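2-polyprenyl-6-methoxyphenol hydroxylase-like FAD-dependent oxidoreductase (PDB 6UI5) binds flavin-adenine dinucleotide and is probably an FAD-dependent oxidoreductase with a Rossmann-type FAD-binding domain and a thioredoxin-like C-terminal domain. Local coordinates at residues Val73-Leu78 with Leu346-Pro351; Asp172-Val177 with Asn341-Leu346; Leu433-Asp438 with Gly464-Arg469; Gln442-Trp447 with Glu486-Leu491. One frame throughout, in Å; residues are numbered along the deposited sequence.

Contact 1 of 4, residues Val73-Leu78 with Leu346-Pro351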
loop_
_atom_site.group_PDB
_atom_site.type_symbol
_atom_site.label_atom_id
_atom_site.label_comp_id
_atom_site.label_asym_id
_atom_site.label_seq_id
_atom_site.Cartn_x
_atom_site.Cartn_y
_atom_site.Cartn_z
ATOM N N VAL A 73 8.136 -10.732 12.442
ATOM C CA VAL A 73 7.605 -10.970 11.109
ATOM C C VAL A 73 7.843 -9.701 10.315
ATOM O O VAL A 73 7.310 -8.640 10.667
ATOM C CB VAL A 73 6.106 -11.310 11.152
ATOM C CG1 VAL A 73 5.541 -11.277 9.762
ATOM C CG2 VAL A 73 5.850 -12.675 11.841
ATOM N N ARG A 74 8.631 -9.793 9.246
ATOM C CA ARG A 74 9.045 -8.615 8.502
ATOM C C ARG A 74 8.265 -8.501 7.195
ATOM O O ARG A 74 7.753 -9.486 6.673
ATOM C CB ARG A 74 10.559 -8.644 8.231
ATOM C CG ARG A 74 11.410 -8.762 9.504
ATOM C CD ARG A 74 12.625 -7.817 9.534
ATOM N NE ARG A 74 13.053 -7.510 10.908
ATOM C CZ ARG A 74 12.870 -6.335 11.522
ATOM N NH1 ARG A 74 12.284 -5.324 10.885
ATOM N NH2 ARG A 74 13.287 -6.163 12.776
ATOM N N PHE A 75 8.142 -7.280 6.689
ATOM C CA PHE A 75 7.641 -7.005 5.342
ATOM C C PHE A 75 8.762 -6.279 4.622
ATOM O O PHE A 75 9.114 -5.151 4.991
ATOM C CB PHE A 75 6.364 -6.154 5.367
ATOM C CG PHE A 75 5.606 -6.126 4.044
ATOM C CD1 PHE A 75 4.886 -7.251 3.607
ATOM C CD2 PHE A 75 5.573 -4.979 3.268
ATOM C CE1 PHE A 75 4.173 -7.235 2.398
ATOM C CE2 PHE A 75 4.863 -4.943 2.051
ATOM C CZ PHE A 75 4.162 -6.074 1.619
ATOM N N ALA A 76 9.316 -6.906 3.594
ATOM C CA ALA A 76 10.654 -6.511 3.183
ATOM C C ALA A 76 11.508 -6.474 4.445
ATOM O O ALA A 76 11.711 -7.510 5.087
ATOM C CB ALA A 76 10.650 -5.155 2.458
ATOM N N ASP A 77 11.945 -5.281 4.849
ATOM C CA ASP A 77 12.770 -5.114 6.039
ATOM C C ASP A 77 12.076 -4.279 7.104
ATOM O O ASP A 77 12.736 -3.821 8.045
ATOM C CB ASP A 77 14.122 -4.492 5.673
ATOM C CG ASP A 77 13.984 -3.095 5.110
ATOM O OD1 ASP A 77 13.625 -2.966 3.921
ATOM O OD2 ASP A 77 14.230 -2.126 5.860
ATOM N N LEU A 78 10.770 -4.066 6.978
ATOM C CA LEU A 78 9.983 -3.396 8.002
ATOM C C LEU A 78 9.378 -4.420 8.956
ATOM O O LEU A 78 9.249 -5.603 8.636
ATOM C CB LEU A 78 8.861 -2.570 7.376
ATOM C CG LEU A 78 9.303 -1.542 6.343
ATOM C CD1 LEU A 78 8.127 -0.647 5.928
ATOM C CD2 LEU A 78 10.471 -0.721 6.880
ATOM N N LEU A 346 9.221 -6.645 -2.794
ATOM C CA LEU A 346 10.378 -6.289 -3.623
ATOM C C LEU A 346 10.369 -4.803 -3.978
ATOM O O LEU A 346 11.435 -4.184 -4.098
ATOM C CB LEU A 346 10.423 -7.137 -4.898
ATOM C CG LEU A 346 10.905 -8.584 -4.755
ATOM C CD1 LEU A 346 11.076 -9.238 -6.122
ATOM C CD2 LEU A 346 12.200 -8.653 -3.956
ATOM N N ALA A 347 9.179 -4.201 -4.101
ATOM C CA ALA A 347 9.121 -2.815 -4.561
ATOM C C ALA A 347 9.538 -1.827 -3.491
ATOM O O ALA A 347 9.556 -0.626 -3.772
ATOM C CB ALA A 347 7.718 -2.470 -5.060
ATOM N N LEU A 348 9.852 -2.290 -2.279
ATOM C CA LEU A 348 10.521 -1.457 -1.285
ATOM C C LEU A 348 12.039 -1.579 -1.355
ATOM O O LEU A 348 12.739 -0.957 -0.545
ATOM C CB LEU A 348 10.045 -1.798 0.133
ATOM C CG LEU A 348 8.583 -1.499 0.476
ATOM C CD1 LEU A 348 7.670 -2.506 -0.130
ATOM C CD2 LEU A 348 8.354 -1.428 1.983
ATOM N N LEU A 349 12.556 -2.355 -2.305
ATOM C CA LEU A 349 13.982 -2.565 -2.453
ATOM C C LEU A 349 14.527 -1.993 -3.749
ATOM O O LEU A 349 15.557 -1.314 -3.750
ATOM C CB LEU A 349 14.271 -4.067 -2.366
ATOM C CG LEU A 349 13.998 -4.588 -0.964
ATOM C CD1 LEU A 349 14.089 -6.090 -0.950
ATOM C CD2 LEU A 349 15.009 -3.976 -0.009
ATOM N N TYR A 350 13.843 -2.228 -4.854
ATOM C CA TYR A 350 14.416 -1.927 -6.139
ATOM C C TYR A 350 13.332 -1.636 -7.167
ATOM O O TYR A 350 12.300 -2.272 -7.165
ATOM C CB TYR A 350 15.295 -3.106 -6.582
ATOM C CG TYR A 350 15.975 -2.915 -7.918
ATOM C CD1 TYR A 350 17.243 -2.334 -8.005
ATOM C CD2 TYR A 350 15.356 -3.314 -9.096
ATOM C CE1 TYR A 350 17.867 -2.159 -9.229
ATOM C CE2 TYR A 350 15.963 -3.126 -10.318
ATOM C CZ TYR A 350 17.220 -2.560 -10.384
ATOM O OH TYR A 350 17.816 -2.391 -11.616
ATOM N N PRO A 351 13.584 -0.696 -8.084
ATOM C CA PRO A 351 14.770 0.168 -8.139
ATOM C C PRO A 351 14.702 1.206 -7.047
ATOM O O PRO A 351 13.648 1.359 -6.410
ATOM C CB PRO A 351 14.692 0.810 -9.520
ATOM C CG PRO A 351 13.276 0.664 -9.946
ATOM C CD PRO A 351 12.751 -0.581 -9.290
#
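The Phe75 ring approaches Leu348 obliquely, its CE2 atom lying 4.3 Å from Leu348 CD1. With CG anti to the backbone N (chi1 -166°), the ring swings toward helix 325-346, where it also rests on Ala344 and Gln345, and Met361 of the second subunit packs on it as well. A large apolar ring suits a buried site lined by helices and the second subunit. Within 346-351, the cis peptide before Pro351 lets its CB lie over one face of the Tyr350 ring, 4.0 Å above the plane; the ring of Phe224 also meets Tyr350, nearly parallel. The carboxylate of Asp77 passes its OD1 atom 4.3 Å from Leu349 CD2, but its real partner is Arg359, by a salt bridge.

Between these groups the contact is aliphatic. Ala76 CB faces Leu348 CB at 4.1 Å, a small methyl that lets the loop come close. Leu78 crosses Leu348 at about a right angle, Leu78 CD1 meeting Leu348 CD2 at 4.0 Å, and so the branched Leu348 is touched at CB and at both methyls. No hydrogen bond links the two segments, although Ala76 N is held by Gln345 just before the loop.

Phe75 and Leu78 bond to each other in both directions, closing a type II' turn with Ala76 at positive phi. This is a two-residue beta hairpin joining strands 69-75 and 78-80, set against the connection between helices 325-346 and 352-365.

Contact 2 of 4, residues Asp172-Val177 with Asn341-Leu346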
loop_
_atom_site.group_PDB
_atom_site.type_symbol
_atom_site.label_atom_id
_atom_site.label_comp_id
_atom_site.label_asym_id
_atom_site.label_seq_id
_atom_site.Cartn_x
_atom_site.Cartn_y
_atom_site.Cartn_z
ATOM N N ASP A 172 4.573 -11.424 -14.301
ATOM C CA ASP A 172 5.526 -10.478 -14.862
ATOM C C ASP A 172 6.485 -10.006 -13.776
ATOM O O ASP A 172 6.229 -10.173 -12.589
ATOM C CB ASP A 172 4.815 -9.296 -15.506
ATOM C CG ASP A 172 5.493 -8.843 -16.778
ATOM O OD1 ASP A 172 6.230 -9.656 -17.379
ATOM O OD2 ASP A 172 5.295 -7.678 -17.178
ATOM N N ASP A 173 7.627 -9.458 -14.197
ATOM C CA ASP A 173 8.594 -8.883 -13.265
ATOM C C ASP A 173 9.208 -7.652 -13.893
ATOM O O ASP A 173 9.448 -7.627 -15.102
ATOM C CB ASP A 173 9.702 -9.878 -12.878
ATOM C CG ASP A 173 9.156 -11.111 -12.137
ATOM O OD1 ASP A 173 8.818 -12.078 -12.863
ATOM O OD2 ASP A 173 9.059 -11.106 -10.860
ATOM N N TRP A 174 9.411 -6.612 -13.080
ATOM C CA TRP A 174 10.146 -5.434 -13.535
ATOM C C TRP A 174 11.644 -5.545 -13.273
ATOM O O TRP A 174 12.411 -4.677 -13.705
ATOM C CB TRP A 174 9.606 -4.159 -12.872
ATOM C CG TRP A 174 9.835 -4.083 -11.391
ATOM C CD1 TRP A 174 10.895 -3.503 -10.747
ATOM C CD2 TRP A 174 8.963 -4.588 -10.359
ATOM N NE1 TRP A 174 10.739 -3.627 -9.375
ATOM C CE2 TRP A 174 9.563 -4.287 -9.118
ATOM C CE3 TRP A 174 7.735 -5.259 -10.368
ATOM C CZ2 TRP A 174 8.971 -4.643 -7.894
ATOM C CZ3 TRP A 174 7.156 -5.615 -9.153
ATOM C CH2 TRP A 174 7.785 -5.318 -7.937
ATOM N N VAL A 175 12.068 -6.578 -12.563
ATOM C CA VAL A 175 13.478 -6.862 -12.381
ATOM C C VAL A 175 13.618 -8.371 -12.252
ATOM O O VAL A 175 12.698 -9.063 -11.789
ATOM C CB VAL A 175 14.045 -6.111 -11.154
ATOM C CG1 VAL A 175 13.337 -6.565 -9.873
ATOM C CG2 VAL A 175 15.588 -6.301 -11.070
ATOM N N ILE A 176 14.760 -8.886 -12.701
ATOM C CA ILE A 176 15.072 -10.306 -12.588
ATOM C C ILE A 176 16.067 -10.480 -11.447
ATOM O O ILE A 176 17.216 -10.036 -11.541
ATOM C CB ILE A 176 15.627 -10.885 -13.897
ATOM C CG1 ILE A 176 14.648 -10.662 -15.052
ATOM C CG2 ILE A 176 15.865 -12.361 -13.714
ATOM C CD1 ILE A 176 13.180 -11.026 -14.716
ATOM N N VAL A 177 15.632 -11.123 -10.368
ATOM C CA VAL A 177 16.510 -11.382 -9.230
ATOM C C VAL A 177 17.323 -12.644 -9.489
ATOM O O VAL A 177 16.778 -13.687 -9.876
ATOM C CB VAL A 177 15.704 -11.513 -7.935
ATOM C CG1 VAL A 177 16.637 -11.790 -6.758
ATOM C CG2 VAL A 177 14.900 -10.253 -7.707
ATOM N N ASN A 341 2.033 -9.987 -2.710
ATOM C CA ASN A 341 2.729 -9.297 -1.628
ATOM C C ASN A 341 4.242 -9.529 -1.655
ATOM O O ASN A 341 4.993 -8.650 -1.204
ATOM C CB ASN A 341 2.134 -9.694 -0.264
ATOM C CG ASN A 341 2.821 -10.868 0.360
ATOM O OD1 ASN A 341 3.896 -10.723 0.963
ATOM N ND2 ASN A 341 2.194 -12.056 0.256
ATOM N N ILE A 342 4.718 -10.678 -2.161
ATOM C CA ILE A 342 6.159 -10.794 -2.421
ATOM C C ILE A 342 6.599 -9.675 -3.352
ATOM O O ILE A 342 7.509 -8.902 -3.038
ATOM C CB ILE A 342 6.526 -12.173 -3.004
ATOM C CG1 ILE A 342 6.163 -13.325 -2.054
ATOM C CG2 ILE A 342 8.025 -12.225 -3.397
ATOM C CD1 ILE A 342 6.936 -13.350 -0.803
ATOM N N GLN A 343 5.927 -9.547 -4.499
ATOM C CA GLN A 343 6.279 -8.477 -5.427
ATOM C C GLN A 343 6.202 -7.120 -4.730
ATOM O O GLN A 343 7.068 -6.252 -4.934
ATOM C CB GLN A 343 5.353 -8.520 -6.647
ATOM C CG GLN A 343 5.601 -9.669 -7.615
ATOM C CD GLN A 343 6.999 -9.656 -8.242
ATOM O OE1 GLN A 343 8.015 -9.923 -7.580
ATOM N NE2 GLN A 343 7.049 -9.324 -9.533
ATOM N N ALA A 344 5.189 -6.941 -3.857
ATOM C CA ALA A 344 5.070 -5.693 -3.110
ATOM C C ALA A 344 6.252 -5.507 -2.175
ATOM O O ALA A 344 6.780 -4.402 -2.059
ATOM C CB ALA A 344 3.759 -5.642 -2.311
ATOM N N GLN A 345 6.688 -6.573 -1.507
ATOM C CA GLN A 345 7.914 -6.476 -0.716
ATOM C C GLN A 345 9.099 -6.075 -1.588
ATOM O O GLN A 345 9.902 -5.224 -1.187
ATOM C CB GLN A 345 8.197 -7.792 0.022
ATOM C CG GLN A 345 7.316 -7.984 1.279
ATOM C CD GLN A 345 7.629 -9.274 2.039
ATOM O OE1 GLN A 345 8.733 -9.433 2.583
ATOM N NE2 GLN A 345 6.664 -10.215 2.059
ATOM N N LEU A 346 9.221 -6.645 -2.794
ATOM C CA LEU A 346 10.378 -6.289 -3.623
ATOM C C LEU A 346 10.369 -4.803 -3.978
ATOM O O LEU A 346 11.435 -4.184 -4.098
ATOM C CB LEU A 346 10.423 -7.137 -4.898
ATOM C CG LEU A 346 10.905 -8.584 -4.755
ATOM C CD1 LEU A 346 11.076 -9.238 -6.122
ATOM C CD2 LEU A 346 12.200 -8.653 -3.956
#
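Gln343 and Asp173 supply the polar part of this contact. Gln343 NE2 gives a weak hydrogen bond to Asp173 OD2, 3.0 Å long but bent to 125° at the hydrogen, and the amide and carboxylate planes stand 76° apart. A bend at chi2 (-61°) turns the glutamine amide off the helix and toward the loop. The same carboxylate oxygen also accepts from Thr268 OG1 of strand 257-271, so the aspartate ties helix and sheet together.

A second group of contacts is made by the aromatic ring. The benzene end of Trp174 presents its edge to the helix backbone, CH2 lying 3.2 Å from Gln343 O and near the ring plane. Such an edge carries slightly positive hydrogens and suits a carbonyl oxygen. Beside it, Trp174 CZ3 is 3.7 Å from Gln343 NE2, as the two side chains pass in opposite senses, with the ring and amide planes inclined to each other. The indole nitrogen is engaged elsewhere, by the carbonyl of Tyr350.

Apolar contacts complete the interface one helical turn on. Leu346 CB touches Trp174 CZ2 at 4.2 Å, while Leu346 CD1 reaches Val177 CG2 at 4.3 Å. Valine suits the start of strand 176-185, where it also packs on Ile266 and Phe224. The second subunit approaches too, Tyr357 of that chain bonding to Asp172 N and its Pro353 packing on Trp174.

The one bond across is weak, so ring-edge and aliphatic packing probably do most of the joining, while the Asp173 carboxylate is steadied chiefly from the sheet.

Contact 3 of 4, residues Leu433-Asp438 with Gly464-Arg469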
loop_
_atom_site.group_PDB
_atom_site.type_symbol
_atom_site.label_atom_id
_atom_site.label_comp_id
_atom_site.label_asym_id
_atom_site.label_seq_id
_atom_site.Cartn_x
_atom_site.Cartn_y
_atom_site.Cartn_z
ATOM N N LEU A 433 -15.879 -29.768 17.115
ATOM C CA LEU A 433 -15.427 -29.392 18.450
ATOM C C LEU A 433 -16.615 -28.981 19.303
ATOM O O LEU A 433 -17.305 -28.006 18.979
ATOM C CB LEU A 433 -14.433 -28.242 18.376
ATOM C CG LEU A 433 -12.982 -28.663 18.483
ATOM C CD1 LEU A 433 -12.141 -27.466 18.864
ATOM C CD2 LEU A 433 -12.857 -29.753 19.523
ATOM N N ASP A 434 -16.857 -29.708 20.391
ATOM C CA ASP A 434 -17.882 -29.338 21.375
ATOM C C ASP A 434 -17.125 -28.901 22.620
ATOM O O ASP A 434 -16.729 -29.724 23.439
ATOM C CB ASP A 434 -18.843 -30.498 21.649
ATOM C CG ASP A 434 -19.829 -30.223 22.817
ATOM O OD1 ASP A 434 -19.896 -29.095 23.372
ATOM O OD2 ASP A 434 -20.570 -31.168 23.182
ATOM N N LEU A 435 -16.894 -27.593 22.736
ATOM C CA LEU A 435 -16.239 -26.992 23.894
ATOM C C LEU A 435 -17.228 -26.612 25.025
ATOM O O LEU A 435 -16.914 -25.747 25.869
ATOM C CB LEU A 435 -15.437 -25.763 23.455
ATOM C CG LEU A 435 -14.540 -25.899 22.212
ATOM C CD1 LEU A 435 -13.736 -24.629 21.917
ATOM C CD2 LEU A 435 -13.602 -27.097 22.328
ATOM N N SER A 436 -18.407 -27.244 25.090
ATOM C CA SER A 436 -19.378 -26.843 26.104
ATOM C C SER A 436 -18.884 -27.165 27.500
ATOM O O SER A 436 -19.138 -26.409 28.443
ATOM C CB SER A 436 -20.714 -27.533 25.873
ATOM O OG SER A 436 -20.569 -28.938 25.966
ATOM N N GLY A 437 -18.188 -28.285 27.652
ATOM C CA GLY A 437 -17.884 -28.830 28.955
ATOM C C GLY A 437 -18.899 -29.827 29.474
ATOM O O GLY A 437 -18.640 -30.460 30.506
ATOM N N ASP A 438 -20.036 -30.004 28.780
ATOM C CA ASP A 438 -21.108 -30.897 29.220
ATOM C C ASP A 438 -21.524 -31.911 28.169
ATOM O O ASP A 438 -22.462 -32.678 28.419
ATOM C CB ASP A 438 -22.372 -30.110 29.605
ATOM C CG ASP A 438 -22.074 -28.875 30.397
ATOM O OD1 ASP A 438 -21.379 -28.993 31.431
ATOM O OD2 ASP A 438 -22.547 -27.789 29.983
ATOM N N GLY A 464 -18.680 -21.925 21.604
ATOM C CA GLY A 464 -18.924 -23.171 22.305
ATOM C C GLY A 464 -18.841 -24.398 21.427
ATOM O O GLY A 464 -18.519 -25.486 21.921
ATOM N N THR A 465 -19.116 -24.252 20.127
ATOM C CA THR A 465 -19.097 -25.364 19.180
ATOM C C THR A 465 -18.423 -24.910 17.885
ATOM O O THR A 465 -18.499 -23.736 17.511
ATOM C CB THR A 465 -20.538 -25.881 18.912
ATOM O OG1 THR A 465 -21.344 -25.713 20.097
ATOM C CG2 THR A 465 -20.554 -27.371 18.490
ATOM N N LEU A 466 -17.751 -25.838 17.200
ATOM C CA LEU A 466 -17.097 -25.507 15.930
ATOM C C LEU A 466 -17.014 -26.761 15.076
ATOM O O LEU A 466 -16.905 -27.886 15.589
ATOM C CB LEU A 466 -15.679 -24.912 16.091
ATOM C CG LEU A 466 -15.402 -23.671 16.984
ATOM C CD1 LEU A 466 -14.971 -24.049 18.390
ATOM C CD2 LEU A 466 -14.416 -22.685 16.413
ATOM N N LEU A 467 -17.074 -26.565 13.766
ATOM C CA LEU A 467 -16.891 -27.657 12.821
ATOM C C LEU A 467 -15.652 -27.387 11.973
ATOM O O LEU A 467 -15.537 -26.318 11.357
ATOM C CB LEU A 467 -18.120 -27.825 11.942
ATOM C CG LEU A 467 -18.064 -28.858 10.824
ATOM C CD1 LEU A 467 -18.205 -30.322 11.338
ATOM C CD2 LEU A 467 -19.137 -28.504 9.752
ATOM N N LEU A 468 -14.713 -28.333 11.966
ATOM C CA LEU A 468 -13.479 -28.175 11.196
ATOM C C LEU A 468 -13.517 -29.105 10.003
ATOM O O LEU A 468 -13.824 -30.298 10.145
ATOM C CB LEU A 468 -12.242 -28.477 12.035
ATOM C CG LEU A 468 -12.189 -27.777 13.387
ATOM C CD1 LEU A 468 -11.012 -28.345 14.220
ATOM C CD2 LEU A 468 -12.089 -26.257 13.228
ATOM N N ARG A 469 -13.245 -28.554 8.833
ATOM C CA ARG A 469 -12.970 -29.389 7.675
ATOM C C ARG A 469 -11.645 -30.141 7.822
ATOM O O ARG A 469 -10.783 -29.767 8.627
ATOM C CB ARG A 469 -12.944 -28.552 6.403
ATOM C CG ARG A 469 -13.984 -27.423 6.366
ATOM C CD ARG A 469 -14.021 -26.878 4.963
ATOM N NE ARG A 469 -12.658 -26.745 4.396
ATOM C CZ ARG A 469 -12.356 -26.063 3.293
ATOM N NH1 ARG A 469 -13.315 -25.444 2.574
ATOM N NH2 ARG A 469 -11.091 -26.008 2.890
#
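Leu435 leaves the end of strand 430-434 and runs beside Gly464 toward Leu466. Its CB lies 3.5 Å from Gly464 O, and CG, set anti to its own carbonyl carbon (chi1 -47°), is still near that oxygen. At the tip, Leu435 CD1 meets Leu466 CD1 at 3.8 Å, the two chains at a slant to each other. A long, branched residue is well placed here, since its end reaches back to Leu466 and extends the apolar face formed with Leu433.

The backbones form an antiparallel ladder. Leu433 and Leu466 are a hydrogen-bonded pair: Leu433 N to Leu466 O is 2.6 Å, and Leu466 N to Leu433 O is 2.8 Å. Leu435 N then gives a further bond, 2.8 Å, to Gly464 O. Leu433 and Leu466 share one face of the sheet, their CB atoms 4.2 Å apart. The non-hydrogen-bonded pair Asp434 and Thr465 points to the other face; Thr465 CG2 lies 3.3 Å from the backbone atom Leu433 O, and the threonine hydroxyl bonds to Asp478.

At the strand's last residue, Asp434 OD1 accepts from both the hydroxyl and the backbone N of Ser436, the latter closing an Asx turn, so the chain turns just after it. Ser436 OG in turn receives Asp438 N in an ST turn, while Asp434 OD2 forms a salt bridge with Arg455.

The strands run 451-455, 430-434, 465-468, 474-477 across the sheet, with the first and last at the edges, as in a thioredoxin-like fold, whose central antiparallel pair is the one described here.

Contact 4 of 4, residues Gln442-Trp447 with Glu486-Leu491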
loop_
_atom_site.group_PDB
_atom_site.type_symbol
_atom_site.label_atom_id
_atom_site.label_comp_id
_atom_site.label_asym_id
_atom_site.label_seq_id
_atom_site.Cartn_x
_atom_site.Cartn_y
_atom_site.Cartn_z
ATOM N N GLN A 442 -25.413 -31.268 19.937
ATOM C CA GLN A 442 -26.137 -32.369 19.310
ATOM C C GLN A 442 -25.372 -32.753 18.055
ATOM O O GLN A 442 -25.323 -31.977 17.098
ATOM C CB GLN A 442 -27.577 -31.982 18.975
ATOM C CG GLN A 442 -28.326 -33.046 18.153
ATOM C CD GLN A 442 -29.424 -32.441 17.287
ATOM O OE1 GLN A 442 -29.602 -32.830 16.128
ATOM N NE2 GLN A 442 -30.168 -31.480 17.847
ATOM N N GLU A 443 -24.756 -33.932 18.057
ATOM C CA GLU A 443 -23.971 -34.334 16.904
ATOM C C GLU A 443 -24.871 -34.939 15.835
ATOM O O GLU A 443 -25.726 -35.780 16.128
ATOM C CB GLU A 443 -22.867 -35.312 17.300
ATOM C CG GLU A 443 -23.308 -36.557 18.009
ATOM C CD GLU A 443 -22.238 -37.627 17.945
ATOM O OE1 GLU A 443 -21.701 -37.850 16.833
ATOM O OE2 GLU A 443 -21.925 -38.227 19.002
ATOM N N GLU A 444 -24.691 -34.492 14.594
ATOM C CA GLU A 444 -25.482 -35.027 13.494
ATOM C C GLU A 444 -24.885 -36.383 13.133
ATOM O O GLU A 444 -23.891 -36.474 12.404
ATOM C CB GLU A 444 -25.501 -34.055 12.323
ATOM C CG GLU A 444 -26.081 -32.694 12.661
ATOM C CD GLU A 444 -27.599 -32.729 12.981
ATOM O OE1 GLU A 444 -28.299 -33.634 12.486
ATOM O OE2 GLU A 444 -28.088 -31.848 13.727
ATOM N N SER A 445 -25.500 -37.446 13.659
ATOM C CA SER A 445 -25.023 -38.809 13.462
ATOM C C SER A 445 -24.931 -39.202 11.996
ATOM O O SER A 445 -24.407 -40.272 11.693
ATOM C CB SER A 445 -25.948 -39.800 14.171
ATOM O OG SER A 445 -27.203 -39.886 13.507
ATOM N N GLY A 446 -25.479 -38.419 11.089
ATOM C CA GLY A 446 -25.392 -38.813 9.714
ATOM C C GLY A 446 -23.924 -38.796 9.357
ATOM O O GLY A 446 -23.348 -39.812 8.967
ATOM N N TRP A 447 -23.290 -37.663 9.568
ATOM C CA TRP A 447 -21.912 -37.518 9.163
ATOM C C TRP A 447 -20.918 -38.169 10.139
ATOM O O TRP A 447 -19.707 -37.991 9.967
ATOM C CB TRP A 447 -21.633 -36.036 8.966
ATOM C CG TRP A 447 -22.454 -35.475 7.843
ATOM C CD1 TRP A 447 -22.070 -35.326 6.536
ATOM C CD2 TRP A 447 -23.810 -35.008 7.917
ATOM N NE1 TRP A 447 -23.102 -34.786 5.799
ATOM C CE2 TRP A 447 -24.177 -34.576 6.624
ATOM C CE3 TRP A 447 -24.753 -34.918 8.954
ATOM C CZ2 TRP A 447 -25.441 -34.060 6.337
ATOM C CZ3 TRP A 447 -26.015 -34.394 8.673
ATOM C CH2 TRP A 447 -26.349 -33.973 7.374
ATOM N N GLU A 486 -27.773 -24.448 10.294
ATOM C CA GLU A 486 -26.621 -24.027 9.514
ATOM C C GLU A 486 -25.539 -25.098 9.515
ATOM O O GLU A 486 -24.925 -25.372 8.481
ATOM C CB GLU A 486 -26.036 -22.730 10.077
ATOM C CG GLU A 486 -26.821 -21.488 9.816
ATOM C CD GLU A 486 -28.058 -21.390 10.712
ATOM O OE1 GLU A 486 -28.945 -20.562 10.386
ATOM O OE2 GLU A 486 -28.132 -22.154 11.715
ATOM N N LEU A 487 -25.272 -25.691 10.677
ATOM C CA LEU A 487 -24.321 -26.791 10.741
ATOM C C LEU A 487 -24.703 -27.917 9.789
ATOM O O LEU A 487 -23.829 -28.496 9.132
ATOM C CB LEU A 487 -24.222 -27.299 12.171
ATOM C CG LEU A 487 -23.476 -28.587 12.478
ATOM C CD1 LEU A 487 -22.916 -28.435 13.841
ATOM C CD2 LEU A 487 -24.458 -29.701 12.510
ATOM N N ARG A 488 -25.998 -28.260 9.708
ATOM C CA ARG A 488 -26.425 -29.289 8.752
ATOM C C ARG A 488 -26.192 -28.836 7.308
ATOM O O ARG A 488 -25.994 -29.667 6.410
ATOM C CB ARG A 488 -27.910 -29.657 8.960
ATOM C CG ARG A 488 -28.217 -30.632 10.113
ATOM C CD ARG A 488 -29.687 -31.120 10.140
ATOM N NE ARG A 488 -30.654 -30.076 10.533
ATOM C CZ ARG A 488 -31.086 -29.844 11.782
ATOM N NH1 ARG A 488 -30.648 -30.575 12.804
ATOM N NH2 ARG A 488 -31.967 -28.874 12.018
ATOM N N THR A 489 -26.228 -27.528 7.059
ATOM C CA THR A 489 -25.938 -27.042 5.717
ATOM C C THR A 489 -24.446 -27.188 5.416
ATOM O O THR A 489 -24.053 -27.824 4.429
ATOM C CB THR A 489 -26.408 -25.587 5.591
ATOM O OG1 THR A 489 -27.851 -25.531 5.661
ATOM C CG2 THR A 489 -25.919 -24.971 4.272
ATOM N N ALA A 490 -23.610 -26.662 6.313
ATOM C CA ALA A 490 -22.169 -26.824 6.239
ATOM C C ALA A 490 -21.766 -28.284 6.033
ATOM O O ALA A 490 -20.877 -28.585 5.231
ATOM C CB ALA A 490 -21.552 -26.261 7.518
ATOM N N LEU A 491 -22.421 -29.205 6.731
ATOM C CA LEU A 491 -22.054 -30.601 6.596
ATOM C C LEU A 491 -22.408 -31.140 5.217
ATOM O O LEU A 491 -21.658 -31.956 4.657
ATOM C CB LEU A 491 -22.722 -31.427 7.688
ATOM C CG LEU A 491 -22.046 -31.215 9.033
ATOM C CD1 LEU A 491 -22.966 -31.739 10.119
ATOM C CD2 LEU A 491 -20.648 -31.916 9.084
#
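Gln442 starts the contact at the solvent side, its extended side chain slanting across that of Arg488, while its backbone carbonyl accepts from Gln484 at the head of helix 484-495.

Two residues on, Glu444 points at the helix and uses its whole length. Its CB touches Leu491 CD1 at 4.1 Å and its CG presses on Leu487 CD2 at only 3.4 Å, a tight aliphatic seat. A bend at chi2 then lifts the carboxylate onto Arg488, whose own CG lies 3.6 Å from Glu444 CD. From Glu444 OE2 a salt bridge runs to Arg488 NH1 at 3.0 Å; its hydrogen bond is weak, with 131° at the hydrogen. The two flat groups stand nearly perpendicular, 83° apart, so the pairing is not the side-on, two-bond kind. Gln484 NE2 also bonds OE2. A glutamate suits this place because its methylenes can lie on leucines while its end remains polar.

Trp447 finishes the segment. Its backbone N returns a weak bond to Glu444 O, and its indole lies flat against Leu491: Leu491 CB sits 3.7 Å from the centroid of the five-membered ring, 13° off the normal, a CH-pi contact. Further along the same side chain, Leu491 CD1 lies 3.8 Å from Trp447 CE3. The indole N-H goes to the carbonyl of Gly496.

The contact therefore grades from a partly exposed ion pair to a buried aromatic ring, and the ion pair, being weak in geometry, probably contributes less than the buried ring and leucines.

How the contacts relate
Contacts 1 and 2 meet where helix 325-346 ends and share Leu346: one sets a hairpin against the loop after that helix, the other a loop and the start of a strand against its last turns. Both touch the second subunit, and two probable hydrogen bonds join them. Contacts 3 and 4, about 41 to 46 Å away between centres, belong together in the thioredoxin-like part, where Leu467 of the central sheet packs on Leu491 of the C-terminal helix; neither touches the other subunit. All four are partly buried. Contact 3 alone is knit by strong backbone bonds, contact 1 is almost wholly apolar, and contacts 2 and 4 pair tryptophan packing with a weak polar link.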